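Local atomic coordinates of putative mannose-1-phosphate guanylyl transferase (Thermus thermophilus, PDB entry 2CU2), a protein that probably catalyses the transfer of a guanylyl group from GTP to mannose-1-phosphate, giving GDP-mannose. Residues V135-R140 with G187-F192; G158-G163 with R243-L248. One frame throughout, in Å; residues are numbered along the deposited sequence.

Contact 1: residues V135-R140 with G187-F192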
loop_
_atom_site.group_PDB
_atom_site.type_symbol
_atom_site.label_atom_id
_atom_site.label_comp_id
_atom_site.label_asym_id
_atom_site.label_seq_id
_atom_site.Cartn_x
_atom_site.Cartn_y
_atom_site.Cartn_z
ATOM N N VAL A 135 -11.246 40.613 -15.548
ATOM C CA VAL A 135 -10.447 39.758 -16.422
ATOM C C VAL A 135 -10.276 38.340 -15.880
ATOM O O VAL A 135 -10.012 38.148 -14.694
ATOM C CB VAL A 135 -9.030 40.368 -16.654
ATOM C CG1 VAL A 135 -8.304 39.615 -17.778
ATOM C CG2 VAL A 135 -9.143 41.853 -16.989
ATOM N N ALA A 136 -10.418 37.350 -16.760
ATOM C CA ALA A 136 -10.272 35.952 -16.377
ATOM C C ALA A 136 -9.149 35.282 -17.161
ATOM O O ALA A 136 -8.719 35.779 -18.211
ATOM C CB ALA A 136 -11.589 35.201 -16.598
ATOM N N LEU A 137 -8.670 34.159 -16.629
ATOM C CA LEU A 137 -7.592 33.387 -17.248
ATOM C C LEU A 137 -8.186 32.159 -17.905
ATOM O O LEU A 137 -8.931 31.409 -17.273
ATOM C CB LEU A 137 -6.565 32.940 -16.197
ATOM C CG LEU A 137 -5.514 31.891 -16.624
ATOM C CD1 LEU A 137 -4.515 32.495 -17.605
ATOM C CD2 LEU A 137 -4.782 31.375 -15.386
ATOM N N GLY A 138 -7.852 31.963 -19.175
ATOM C CA GLY A 138 -8.349 30.818 -19.912
ATOM C C GLY A 138 -7.210 29.918 -20.362
ATOM O O GLY A 138 -6.069 30.359 -20.493
ATOM N N LEU A 139 -7.518 28.647 -20.590
ATOM C CA LEU A 139 -6.524 27.685 -21.033
ATOM C C LEU A 139 -7.145 26.756 -22.064
ATOM O O LEU A 139 -8.259 26.275 -21.880
ATOM C CB LEU A 139 -6.011 26.888 -19.833
ATOM C CG LEU A 139 -5.324 27.837 -18.846
ATOM C CD1 LEU A 139 -5.554 27.389 -17.438
ATOM C CD2 LEU A 139 -3.837 27.932 -19.179
ATOM N N ARG A 140 -6.423 26.531 -23.157
ATOM C CA ARG A 140 -6.886 25.649 -24.219
ATOM C C ARG A 140 -7.041 24.253 -23.612
ATOM O O ARG A 140 -6.096 23.706 -23.053
ATOM C CB ARG A 140 -5.862 25.607 -25.360
ATOM C CG ARG A 140 -5.749 26.884 -26.178
ATOM C CD ARG A 140 -7.024 27.162 -26.969
ATOM N NE ARG A 140 -6.904 28.378 -27.769
ATOM C CZ ARG A 140 -7.911 28.954 -28.418
ATOM N NH1 ARG A 140 -9.130 28.427 -28.372
ATOM N NH2 ARG A 140 -7.702 30.066 -29.108
ATOM N N GLY A 187 -9.460 29.246 -15.676
ATOM C CA GLY A 187 -8.246 28.965 -14.917
ATOM C C GLY A 187 -8.363 29.350 -13.431
ATOM O O GLY A 187 -7.473 29.105 -12.628
ATOM N N GLY A 188 -9.481 30.016 -13.072
ATOM C CA GLY A 188 -9.615 30.255 -11.637
ATOM C C GLY A 188 -8.890 31.531 -11.187
ATOM O O GLY A 188 -8.811 31.853 -10.009
ATOM N N VAL A 189 -8.313 32.250 -12.168
ATOM C CA VAL A 189 -7.605 33.484 -11.831
ATOM C C VAL A 189 -8.327 34.720 -12.374
ATOM O O VAL A 189 -8.891 34.725 -13.459
ATOM C CB VAL A 189 -6.194 33.404 -12.413
ATOM C CG1 VAL A 189 -5.432 34.692 -12.112
ATOM C CG2 VAL A 189 -5.453 32.231 -11.805
ATOM N N PHE A 190 -8.322 35.788 -11.553
ATOM C CA PHE A 190 -9.049 36.992 -11.946
ATOM C C PHE A 190 -8.262 38.267 -11.622
ATOM O O PHE A 190 -7.451 38.311 -10.706
ATOM C CB PHE A 190 -10.387 37.006 -11.205
ATOM C CG PHE A 190 -11.142 35.742 -11.494
ATOM C CD1 PHE A 190 -11.110 34.698 -10.576
ATOM C CD2 PHE A 190 -11.879 35.624 -12.661
ATOM C CE1 PHE A 190 -11.823 33.536 -10.830
ATOM C CE2 PHE A 190 -12.594 34.455 -12.907
ATOM C CZ PHE A 190 -12.570 33.409 -11.993
ATOM N N ALA A 191 -8.514 39.301 -12.445
ATOM C CA ALA A 191 -7.859 40.585 -12.228
ATOM C C ALA A 191 -8.826 41.743 -12.474
ATOM O O ALA A 191 -9.502 41.814 -13.492
ATOM C CB ALA A 191 -6.674 40.685 -13.190
ATOM N N PHE A 192 -8.913 42.627 -11.464
ATOM C CA PHE A 192 -9.807 43.771 -11.581
ATOM C C PHE A 192 -9.443 44.855 -10.568
ATOM O O PHE A 192 -8.779 44.616 -9.569
ATOM C CB PHE A 192 -11.233 43.286 -11.311
ATOM C CG PHE A 192 -11.265 42.456 -10.058
ATOM C CD1 PHE A 192 -11.380 43.077 -8.820
ATOM C CD2 PHE A 192 -11.199 41.075 -10.145
ATOM C CE1 PHE A 192 -11.432 42.308 -7.665
ATOM C CE2 PHE A 192 -11.252 40.311 -8.983
ATOM C CZ PHE A 192 -11.370 40.922 -7.741
HETATM O O HOH W 1 -10.314 32.587 -14.634
#

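Contact 2: residues G158-G163 with R243-L248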
loop_
_atom_site.group_PDB
_atom_site.type_symbol
_atom_site.label_atom_id
_atom_site.label_comp_id
_atom_site.label_asym_id
_atom_site.label_seq_id
_atom_site.Cartn_x
_atom_site.Cartn_y
_atom_site.Cartn_z
ATOM N N GLY A 158 -6.328 42.507 -29.360
ATOM C CA GLY A 158 -4.948 42.669 -28.943
ATOM C C GLY A 158 -4.447 41.464 -28.158
ATOM O O GLY A 158 -4.490 40.336 -28.649
ATOM N N ALA A 159 -3.992 41.698 -26.930
ATOM C CA ALA A 159 -3.464 40.629 -26.086
ATOM C C ALA A 159 -4.510 39.773 -25.375
ATOM O O ALA A 159 -4.156 38.825 -24.680
ATOM C CB ALA A 159 -2.496 41.213 -25.057
ATOM N N TRP A 160 -5.787 40.092 -25.548
ATOM C CA TRP A 160 -6.828 39.320 -24.880
ATOM C C TRP A 160 -8.076 39.139 -25.751
ATOM O O TRP A 160 -8.185 39.622 -26.873
ATOM C CB TRP A 160 -7.197 40.020 -23.568
ATOM C CG TRP A 160 -7.734 41.381 -23.828
ATOM C CD1 TRP A 160 -9.039 41.709 -24.267
ATOM C CD2 TRP A 160 -7.039 42.637 -23.633
ATOM N NE1 TRP A 160 -9.232 43.050 -24.377
ATOM C CE2 TRP A 160 -7.943 43.672 -23.984
ATOM C CE3 TRP A 160 -5.753 42.964 -23.215
ATOM C CZ2 TRP A 160 -7.538 44.996 -23.917
ATOM C CZ3 TRP A 160 -5.350 44.286 -23.142
ATOM C CH2 TRP A 160 -6.248 45.307 -23.505
ATOM N N TYR A 161 -9.019 38.358 -25.200
ATOM C CA TYR A 161 -10.280 38.084 -25.863
ATOM C C TYR A 161 -11.430 38.753 -25.122
ATOM O O TYR A 161 -11.352 39.047 -23.937
ATOM C CB TYR A 161 -10.487 36.569 -25.889
ATOM C CG TYR A 161 -9.474 35.935 -26.775
ATOM C CD1 TYR A 161 -8.210 35.629 -26.278
ATOM C CD2 TYR A 161 -9.790 35.620 -28.097
ATOM C CE1 TYR A 161 -7.275 35.003 -27.089
ATOM C CE2 TYR A 161 -8.851 35.003 -28.911
ATOM C CZ TYR A 161 -7.598 34.698 -28.413
ATOM O OH TYR A 161 -6.662 34.072 -29.213
ATOM N N ARG A 162 -12.542 39.003 -25.829
ATOM C CA ARG A 162 -13.698 39.421 -25.052
ATOM C C ARG A 162 -14.434 38.209 -24.487
ATOM O O ARG A 162 -14.868 37.320 -25.206
ATOM C CB ARG A 162 -14.626 40.211 -25.981
ATOM C CG ARG A 162 -15.863 40.734 -25.257
ATOM C CD ARG A 162 -15.594 42.052 -24.520
ATOM N NE ARG A 162 -16.650 42.318 -23.536
ATOM C CZ ARG A 162 -17.533 43.295 -23.821
ATOM N NH1 ARG A 162 -17.428 43.979 -24.947
ATOM N NH2 ARG A 162 -18.522 43.560 -22.963
ATOM N N GLY A 163 -14.518 38.154 -23.143
ATOM C CA GLY A 163 -15.293 37.084 -22.528
ATOM C C GLY A 163 -16.745 37.128 -23.002
ATOM O O GLY A 163 -17.376 38.172 -23.082
ATOM N N ARG A 243 -19.071 42.976 -18.517
ATOM C CA ARG A 243 -17.823 43.408 -19.144
ATOM C C ARG A 243 -16.632 42.533 -18.731
ATOM O O ARG A 243 -15.940 42.798 -17.756
ATOM C CB ARG A 243 -17.566 44.861 -18.741
ATOM C CG ARG A 243 -18.475 45.840 -19.484
ATOM C CD ARG A 243 -18.252 47.288 -19.032
ATOM N NE ARG A 243 -17.434 48.012 -20.009
ATOM C CZ ARG A 243 -16.942 49.209 -19.637
ATOM N NH1 ARG A 243 -17.197 49.686 -18.432
ATOM N NH2 ARG A 243 -16.191 49.909 -20.492
ATOM N N VAL A 244 -16.421 41.424 -19.479
ATOM C CA VAL A 244 -15.381 40.464 -19.140
ATOM C C VAL A 244 -14.344 40.317 -20.258
ATOM O O VAL A 244 -14.657 40.244 -21.439
ATOM C CB VAL A 244 -16.052 39.115 -18.886
ATOM C CG1 VAL A 244 -14.999 38.072 -18.516
ATOM C CG2 VAL A 244 -17.055 39.239 -17.754
ATOM N N ARG A 245 -13.063 40.319 -19.845
ATOM C CA ARG A 245 -11.989 40.030 -20.788
ATOM C C ARG A 245 -11.242 38.756 -20.384
ATOM O O ARG A 245 -11.189 38.374 -19.225
ATOM C CB ARG A 245 -11.022 41.217 -20.795
ATOM C CG ARG A 245 -11.560 42.416 -21.575
ATOM C CD ARG A 245 -10.741 43.685 -21.308
ATOM N NE ARG A 245 -11.164 44.770 -22.200
ATOM C CZ ARG A 245 -10.618 45.985 -21.997
ATOM N NH1 ARG A 245 -9.734 46.167 -21.030
ATOM N NH2 ARG A 245 -10.970 47.007 -22.784
ATOM N N VAL A 246 -10.686 38.062 -21.395
ATOM C CA VAL A 246 -9.985 36.817 -21.097
ATOM C C VAL A 246 -8.594 36.779 -21.736
ATOM O O VAL A 246 -8.419 37.039 -22.919
ATOM C CB VAL A 246 -10.834 35.657 -21.622
ATOM C CG1 VAL A 246 -10.175 34.325 -21.268
ATOM C CG2 VAL A 246 -12.220 35.712 -21.005
ATOM N N VAL A 247 -7.626 36.406 -20.909
ATOM C CA VAL A 247 -6.255 36.148 -21.332
ATOM C C VAL A 247 -5.954 34.648 -21.380
ATOM O O VAL A 247 -6.206 33.901 -20.446
ATOM C CB VAL A 247 -5.312 36.842 -20.348
ATOM C CG1 VAL A 247 -3.861 36.582 -20.749
ATOM C CG2 VAL A 247 -5.567 38.337 -20.359
ATOM N N LEU A 248 -5.432 34.208 -22.541
ATOM C CA LEU A 248 -5.115 32.795 -22.692
ATOM C C LEU A 248 -3.703 32.471 -22.197
ATOM O O LEU A 248 -2.702 32.972 -22.693
ATOM C CB LEU A 248 -5.232 32.436 -24.175
ATOM C CG LEU A 248 -6.681 32.371 -24.659
ATOM C CD1 LEU A 248 -6.803 31.728 -26.041
ATOM C CD2 LEU A 248 -7.585 31.565 -23.729
HETATM O O HOH W 2 -4.887 36.093 -24.620
#

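Contact 1: residues V135-R140 with G187-F192
Val135 and Ala191 form an antiparallel hydrogen-bonded pair in the mixed sheet of the nucleotidyltransferase domain, a GT-A type fold. Val135 N donates to Ala191 O at 3.0 Å, and Ala191 N donates back to Val135 O at 2.9 Å. Val135 O also receives the CA-H of Phe190, with CA and O 3.1 Å apart. On the side-chain face of Val135 and Ala191, helix 115-128 packs against both through Met125.

Ala136 and Phe190 make the next, non-hydrogen-bonded pair, and their side chains lie on the other face. Phe190 has CG anti to its carbonyl carbon (chi1 -56°), which brings the CE2 corner of the ring to 3.9 Å from Ala136 CB. The ring also meets Asp234 and Met238 of helix 233-238. A serine here would probably leave Ala136 CB and Met238 without their aromatic neighbour and open a gap between the sheet and helix 233-238.

At Leu137 the regular ladder gives way. Its N makes only a weak bond to Val189 O and also donates to water 1, 3.0 Å away; that water lies close to Val189 O as well. Leu137 CD2 packs on Val189 CG2 at 3.7 Å. The chain turns a corner at Gly188. Leu137 O accepts from Gly187 N at 2.7 Å. A side chain on Gly187 would run into Leu137 CD2. Leu139 adds its CD1 methyl, 4.0 Å from Gly187 CA.

Contact 2: residues G158-G163 with R243-L248
Strands 160-163 and 244-248 run antiparallel, their short axes at 142° and 4.1 Å apart at the closest. Tyr161 and Val246 are the hydrogen-bonded pair. Tyr161 N gives a nearly straight bond to Val246 O, in the carbonyl plane, and Val246 N returns one to Tyr161 O at 2.8 Å. Arg162 and Arg245 follow as a non-hydrogen-bonded pair. Gly163 N then bonds to Val244 O at 2.7 Å, but from above the carbonyl plane. At the other end, water 2 links Ala159 O to Leu248 N.

Trp160 has CG between its backbone N and carbonyl carbon (chi1 61°), and the indole crosses the Arg245 side chain obliquely. Arg245 CD sits over one face of the five-membered ring, 3.9 Å from its centroid, in a CH-pi contact. Further out, Trp160 CZ2 lies over the centre of the Arg245 guanidinium, the two planes 33° apart. On the opposite face of the sheet, Tyr161 CE1 touches Leu248 CD1 at 3.5 Å, the two side chains crossing at about a right angle. Val246 CG2 packs on Gly163 CA at 3.7 Å.

The polar ends are held outside the pair. Trp160 NE1 bonds to Glu157, Tyr161 OH to Arg156 and Arg162 NH2 to the carbonyl of Glu242. Arg245 bonds to Ala128 O and forms a salt bridge with Glu130. Both probably steady its guanidinium against the indole, and the Glu130 carboxylate is likely to offset its charge.

Overall arrangement
Contacts 1 and 2 lie in one mixed sheet of the nucleotidyltransferase domain, their centres about 9 Å apart. Strand 134-139 of contact 1 runs parallel to strand 244-249 of contact 2 and beside it. Ala136 N to Arg245 O and Gly138 N to Val247 O, both 2.8 Å, are probable hydrogen bonds joining the two. Strands 184-192, 134-139, 244-249 and 160-167 are therefore successive neighbours. Strand 150-157 pairs with both 160-167 and 184-192. In sequence the segments alternate: 135-140, 158-163, 187-192, 243-248. Distant parts of the chain are thus woven into one sheet, and helix 115-128 packs against both contacts.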